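Local coordinates for ESX-1 secretion system protein EccA1 (Mycobacterium tuberculosis, PDB 4F3V) that probably supplies energy, as a cytosolic ATPase of the ESX-1 type VII secretion system, for exporting virulence factors, this chain being its N-terminal TPR domain, at residues A209-L214 with L231-T236; L214-R219 with P250-K255. All blocks are in the same frame, centred on the assembly; numbering follows the deposited sequence.

Contact 1 of 2, residues A209-L214 with L231-T236; sequences AIAWYL and LEWLQT
Ala-211 is the small residue on which two larger side chains of the facing helix converge. Its CB points at helix 224-237 and meets the six-membered ring of Trp-233 and the branch point of Leu-234 side by side, 3.5 Å from Trp-233 CZ3 and 3.6 Å from Leu-234 CG. The indole of Trp-233 slants against the Ala-211 methyl, presenting neither face nor edge, while Leu-234 runs on past it to the start of Trp-212. CD1 of Leu-234 is 3.7 Å from Trp-212 N; it also lies near the indole plane, at the ring's edge, 4.1 Å from Trp-212 CB. Leu-231, one turn earlier in helix 224-237, reaches the benzo part of Trp-212 with one branch, CD2, which is 3.9 Å from Trp-212 CZ3 and about as far from CE3. With CG of Trp-212 anti to its own backbone N (chi1 177°), the indole is swung so that CE3 and CZ3 are turned toward helix 224-237, where the Leu-231 branch meets them obliquely.

These residues join two consecutive antiparallel helices, 207-221 and 224-237, linked by a very short turn and with segment axes 9.5 Å apart at an angle of 149°. A helical hairpin of this kind is the building element of tetratricopeptide repeat domains, in which a small residue in one helix commonly lets its neighbour come close.

The contact is apolar throughout and mostly buried, Trp-233 being the exposed member at its border. Helix 241-248 covers another side of the group: Ala-246 touches Trp-212, Val-243 and Leu-247 pack on Leu-234 and Leu-231 respectively, and Lys-242 makes a cation-pi contact with the Trp-212 indole.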
loop_
_atom_site.group_PDB
_atom_site.type_symbol
_atom_site.label_atom_id
_atom_site.label_comp_id
_atom_site.label_asym_id
_atom_site.label_seq_id
_atom_site.Cartn_x
_atom_site.Cartn_y
_atom_site.Cartn_z
ATOM N N ALA A 209 -7.770 8.845 6.079
ATOM C CA ALA A 209 -6.586 9.418 6.723
ATOM C C ALA A 209 -6.634 10.945 6.684
ATOM O O ALA A 209 -6.260 11.609 7.640
ATOM C CB ALA A 209 -5.292 8.918 6.057
ATOM N N ILE A 210 -7.098 11.514 5.579
ATOM C CA ILE A 210 -7.185 12.962 5.456
ATOM C C ILE A 210 -8.083 13.517 6.589
ATOM O O ILE A 210 -7.663 14.405 7.346
ATOM C CB ILE A 210 -7.717 13.401 4.075
ATOM C CG1 ILE A 210 -6.661 13.153 2.986
ATOM C CG2 ILE A 210 -8.077 14.888 4.106
ATOM C CD1 ILE A 210 -7.178 13.345 1.563
ATOM N N ALA A 211 -9.300 12.987 6.722
ATOM C CA ALA A 211 -10.249 13.515 7.729
ATOM C C ALA A 211 -9.781 13.226 9.159
ATOM O O ALA A 211 -9.846 14.085 10.019
ATOM C CB ALA A 211 -11.650 12.954 7.497
ATOM N N TRP A 212 -9.282 12.012 9.390
ATOM C CA TRP A 212 -8.792 11.629 10.706
ATOM C C TRP A 212 -7.687 12.509 11.199
ATOM O O TRP A 212 -7.724 13.003 12.314
ATOM C CB TRP A 212 -8.303 10.181 10.700
ATOM C CG TRP A 212 -7.712 9.755 12.006
ATOM C CD1 TRP A 212 -6.359 9.573 12.318
ATOM C CD2 TRP A 212 -8.440 9.394 13.220
ATOM N NE1 TRP A 212 -6.211 9.165 13.615
ATOM C CE2 TRP A 212 -7.429 9.031 14.214
ATOM C CE3 TRP A 212 -9.794 9.343 13.576
ATOM C CZ2 TRP A 212 -7.779 8.644 15.505
ATOM C CZ3 TRP A 212 -10.131 8.949 14.872
ATOM C CH2 TRP A 212 -9.143 8.617 15.823
ATOM N N TYR A 213 -6.683 12.722 10.366
ATOM C CA TYR A 213 -5.538 13.522 10.782
ATOM C C TYR A 213 -5.855 15.014 10.837
ATOM O O TYR A 213 -5.305 15.724 11.688
ATOM C CB TYR A 213 -4.294 13.182 9.939
ATOM C CG TYR A 213 -3.652 11.883 10.393
ATOM C CD1 TYR A 213 -2.902 11.827 11.572
ATOM C CD2 TYR A 213 -3.811 10.713 9.683
ATOM C CE1 TYR A 213 -2.322 10.637 12.022
ATOM C CE2 TYR A 213 -3.238 9.517 10.119
ATOM C CZ TYR A 213 -2.489 9.489 11.277
ATOM O OH TYR A 213 -1.923 8.310 11.704
ATOM N N LEU A 214 -6.743 15.493 9.963
ATOM C CA LEU A 214 -7.250 16.870 10.116
ATOM C C LEU A 214 -7.940 17.002 11.462
ATOM O O LEU A 214 -7.721 17.988 12.165
ATOM C CB LEU A 214 -8.221 17.278 8.997
ATOM C CG LEU A 214 -7.646 17.705 7.630
ATOM C CD1 LEU A 214 -8.751 17.770 6.555
ATOM C CD2 LEU A 214 -6.935 19.063 7.767
ATOM N N LEU A 231 -14.975 14.484 12.615
ATOM C CA LEU A 231 -15.265 13.138 13.127
ATOM C C LEU A 231 -16.717 12.734 12.863
ATOM O O LEU A 231 -16.991 11.575 12.525
ATOM C CB LEU A 231 -14.907 13.027 14.617
ATOM C CG LEU A 231 -13.402 13.144 14.930
ATOM C CD1 LEU A 231 -13.097 13.339 16.411
ATOM C CD2 LEU A 231 -12.661 11.916 14.423
ATOM N N GLU A 232 -17.652 13.688 12.956
ATOM C CA GLU A 232 -19.044 13.410 12.559
ATOM C C GLU A 232 -19.143 13.057 11.081
ATOM O O GLU A 232 -19.882 12.143 10.691
ATOM C CB GLU A 232 -19.979 14.601 12.890
ATOM C CG GLU A 232 -20.148 14.840 14.380
ATOM C CD GLU A 232 -20.974 16.069 14.766
ATOM O OE1 GLU A 232 -21.200 16.967 13.931
ATOM O OE2 GLU A 232 -21.393 16.128 15.945
ATOM N N TRP A 233 -18.390 13.770 10.254
ATOM C CA TRP A 233 -18.347 13.452 8.831
ATOM C C TRP A 233 -17.819 12.044 8.624
ATOM O O TRP A 233 -18.380 11.257 7.842
ATOM C CB TRP A 233 -17.508 14.473 8.087
ATOM C CG TRP A 233 -17.389 14.144 6.649
ATOM C CD1 TRP A 233 -18.272 14.478 5.643
ATOM C CD2 TRP A 233 -16.351 13.344 6.002
ATOM N NE1 TRP A 233 -17.847 13.983 4.448
ATOM C CE2 TRP A 233 -16.706 13.285 4.600
ATOM C CE3 TRP A 233 -15.175 12.730 6.429
ATOM C CZ2 TRP A 233 -15.933 12.613 3.679
ATOM C CZ3 TRP A 233 -14.401 12.050 5.488
ATOM C CH2 TRP A 233 -14.775 11.990 4.156
ATOM N N LEU A 234 -16.746 11.701 9.339
ATOM C CA LEU A 234 -16.151 10.351 9.242
ATOM C C LEU A 234 -17.102 9.261 9.700
ATOM O O LEU A 234 -17.216 8.240 9.032
ATOM C CB LEU A 234 -14.867 10.231 10.055
ATOM C CG LEU A 234 -13.536 10.445 9.358
ATOM C CD1 LEU A 234 -12.429 10.291 10.421
ATOM C CD2 LEU A 234 -13.300 9.470 8.171
ATOM N N GLN A 235 -17.789 9.468 10.825
ATOM C CA GLN A 235 -18.698 8.445 11.332
ATOM C C GLN A 235 -19.863 8.251 10.362
ATOM O O GLN A 235 -20.386 7.140 10.238
ATOM C CB GLN A 235 -19.196 8.769 12.761
ATOM C CG GLN A 235 -19.881 7.617 13.532
ATOM C CD GLN A 235 -19.088 6.285 13.619
ATOM O OE1 GLN A 235 -17.855 6.211 13.399
ATOM N NE2 GLN A 235 -19.817 5.211 13.951
ATOM N N THR A 236 -20.243 9.306 9.640
ATOM C CA THR A 236 -21.298 9.177 8.634
ATOM C C THR A 236 -20.830 8.455 7.389
ATOM O O THR A 236 -21.545 7.620 6.872
ATOM C CB THR A 236 -21.870 10.534 8.213
ATOM O OG1 THR A 236 -22.424 11.168 9.357
ATOM C CG2 THR A 236 -22.928 10.360 7.164
#

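Contact 2 of 2, residues L214-R219 with P250-K255; sequences LAMARR and PSYRLK
Arg-219 reaches from helix 207-221 into the bend of the 250-255 loop and buries more surface here than any other residue. Its NH1 donates a hydrogen bond to the carbonyl O of Tyr-252, 2.9 Å long and fairly straight at 157°. The oxygen lies at the edge of the guanidinium, near its plane, and receives the N-H on a lone pair, while CA of Pro-250 sits over one face of the same group. The chain leaves with CG anti to the backbone N and folds at chi3 (-80°), which turns the guanidinium along the loop. NH2 is held by a salt bridge to Glu-224, at the start of helix 224-237, and by a hydrogen bond to Ala-246 O of helix 241-248, so the group's rotation is well fixed.

Met-216, one turn earlier, packs against residues 252-254. Its CB is 4.0 Å from CB of Leu-254, and the bent chain places SD 3.8 Å from the Leu-254 backbone N. That N-H gives its hydrogen to a water, which in turn donates to Met-216 O.

Tyr-252 adds its CB, 3.7 Å from Arg-219 NH1, and a ring that Met-216 CE meets obliquely; Arg-253 lies across Arg-219. A side-chain-to-main-chain bond, apolar packing and a water bridge together hold this irregular segment, which follows helix 241-248, back on an earlier helix of the tetratricopeptide repeat domain.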
loop_
_atom_site.group_PDB
_atom_site.type_symbol
_atom_site.label_atom_id
_atom_site.label_comp_id
_atom_site.label_asym_id
_atom_site.label_seq_id
_atom_site.Cartn_x
_atom_site.Cartn_y
_atom_site.Cartn_z
ATOM N N LEU A 214 -6.743 15.493 9.963
ATOM C CA LEU A 214 -7.250 16.870 10.116
ATOM C C LEU A 214 -7.940 17.002 11.462
ATOM O O LEU A 214 -7.721 17.988 12.165
ATOM C CB LEU A 214 -8.221 17.278 8.997
ATOM C CG LEU A 214 -7.646 17.705 7.630
ATOM C CD1 LEU A 214 -8.751 17.770 6.555
ATOM C CD2 LEU A 214 -6.935 19.063 7.767
ATOM N N ALA A 215 -8.793 16.033 11.820
ATOM C CA ALA A 215 -9.539 16.098 13.096
ATOM C C ALA A 215 -8.580 16.101 14.257
ATOM O O ALA A 215 -8.720 16.903 15.202
ATOM C CB ALA A 215 -10.538 14.951 13.232
ATOM N N MET A 216 -7.595 15.212 14.208
ATOM C CA MET A 216 -6.592 15.145 15.279
ATOM C C MET A 216 -5.777 16.438 15.378
ATOM O O MET A 216 -5.520 16.923 16.481
ATOM C CB MET A 216 -5.669 13.940 15.086
ATOM C CG MET A 216 -6.328 12.594 15.365
ATOM S SD MET A 216 -7.017 12.402 17.027
ATOM C CE MET A 216 -8.777 12.356 16.727
ATOM N N ALA A 217 -5.376 17.004 14.238
ATOM C CA ALA A 217 -4.662 18.283 14.265
ATOM C C ALA A 217 -5.513 19.390 14.897
ATOM O O ALA A 217 -5.009 20.184 15.706
ATOM C CB ALA A 217 -4.210 18.706 12.886
ATOM N N ARG A 218 -6.787 19.468 14.499
ATOM C CA ARG A 218 -7.664 20.495 15.049
ATOM C C ARG A 218 -7.847 20.340 16.538
ATOM O O ARG A 218 -7.814 21.331 17.293
ATOM C CB ARG A 218 -9.032 20.474 14.373
ATOM C CG ARG A 218 -8.987 20.843 12.910
ATOM C CD ARG A 218 -8.712 22.312 12.718
ATOM N NE ARG A 218 -8.588 22.577 11.300
ATOM C CZ ARG A 218 -8.130 23.705 10.770
ATOM N NH1 ARG A 218 -7.719 24.707 11.528
ATOM N NH2 ARG A 218 -8.089 23.818 9.453
ATOM N N ARG A 219 -8.073 19.111 16.976
ATOM C CA ARG A 219 -8.282 18.860 18.403
ATOM C C ARG A 219 -7.039 19.266 19.216
ATOM O O ARG A 219 -7.159 19.916 20.239
ATOM C CB ARG A 219 -8.613 17.398 18.658
ATOM C CG ARG A 219 -8.712 17.060 20.141
ATOM C CD ARG A 219 -9.348 15.704 20.347
ATOM N NE ARG A 219 -10.796 15.768 20.237
ATOM C CZ ARG A 219 -11.580 14.700 20.170
ATOM N NH1 ARG A 219 -11.063 13.471 20.177
ATOM N NH2 ARG A 219 -12.893 14.853 20.103
ATOM N N PRO A 250 -13.296 13.769 24.286
ATOM C CA PRO A 250 -12.435 14.881 23.864
ATOM C C PRO A 250 -10.984 14.759 24.297
ATOM O O PRO A 250 -10.131 15.455 23.746
ATOM C CB PRO A 250 -13.080 16.106 24.526
ATOM C CG PRO A 250 -13.944 15.571 25.604
ATOM C CD PRO A 250 -14.403 14.229 25.145
ATOM N N SER A 251 -10.694 13.883 25.257
ATOM C CA SER A 251 -9.313 13.626 25.638
ATOM C C SER A 251 -8.641 12.617 24.707
ATOM O O SER A 251 -7.472 12.345 24.866
ATOM C CB SER A 251 -9.215 13.140 27.090
ATOM O OG SER A 251 -9.744 11.832 27.214
ATOM N N TYR A 252 -9.371 12.054 23.743
ATOM C CA TYR A 252 -8.759 11.176 22.745
ATOM C C TYR A 252 -7.888 12.013 21.805
ATOM O O TYR A 252 -8.415 12.743 20.948
ATOM C CB TYR A 252 -9.846 10.426 21.953
ATOM C CG TYR A 252 -9.360 9.253 21.131
ATOM C CD1 TYR A 252 -8.449 9.432 20.097
ATOM C CD2 TYR A 252 -9.842 7.959 21.371
ATOM C CE1 TYR A 252 -8.025 8.351 19.349
ATOM C CE2 TYR A 252 -9.421 6.878 20.621
ATOM C CZ TYR A 252 -8.510 7.086 19.615
ATOM O OH TYR A 252 -8.090 6.029 18.857
ATOM N N ARG A 253 -6.566 11.896 21.933
ATOM C CA ARG A 253 -5.637 12.701 21.127
ATOM C C ARG A 253 -4.558 11.878 20.474
ATOM O O ARG A 253 -4.205 10.809 20.956
ATOM C CB ARG A 253 -4.942 13.755 21.977
ATOM C CG ARG A 253 -5.899 14.561 22.802
ATOM C CD ARG A 253 -5.324 15.881 23.264
ATOM N NE ARG A 253 -6.429 16.782 23.607
ATOM C CZ ARG A 253 -6.395 18.102 23.464
ATOM N NH1 ARG A 253 -5.298 18.692 22.991
ATOM N NH2 ARG A 253 -7.458 18.835 23.792
ATOM N N LEU A 254 -4.047 12.409 19.369
ATOM C CA LEU A 254 -2.893 11.858 18.682
ATOM C C LEU A 254 -1.644 11.975 19.569
ATOM O O LEU A 254 -1.355 13.051 20.090
ATOM C CB LEU A 254 -2.680 12.640 17.390
ATOM C CG LEU A 254 -1.581 12.172 16.475
ATOM C CD1 LEU A 254 -1.881 10.740 16.047
ATOM C CD2 LEU A 254 -1.411 13.154 15.312
ATOM N N LYS A 255 -0.925 10.880 19.757
ATOM C CA LYS A 255 0.351 10.932 20.480
ATOM C C LYS A 255 1.400 11.260 19.451
ATOM O O LYS A 255 1.521 10.552 18.468
ATOM C CB LYS A 255 0.654 9.602 21.168
ATOM C CG LYS A 255 -0.442 9.192 22.135
ATOM C CD LYS A 255 -0.072 7.988 23.003
ATOM C CE LYS A 255 -1.307 7.428 23.704
ATOM N NZ LYS A 255 -0.936 6.300 24.603
HETATM O O HOH W 1 -5.208 15.082 18.741
#

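How the contacts relate
Both contacts use helix 207-221, sharing Leu-214, and their centres lie about 11 Å apart on the same side of the chain's centre. Along the sequence the segments alternate: 209-214, 214-219, 231-236, then 250-255, so the chain makes the hairpin with helix 224-237, passes through helix 241-248 and returns to the later turns of helix 207-221. The two sites touch directly, Trp-212 CH2 lying 3.7 Å from Tyr-252 CE1 and Leu-231 CG 3.8 Å from Ala-215 CB. Hairpin and loop thereby form one continuous packing unit, after which the chain runs on toward helix 259-263 within the N-terminal domain.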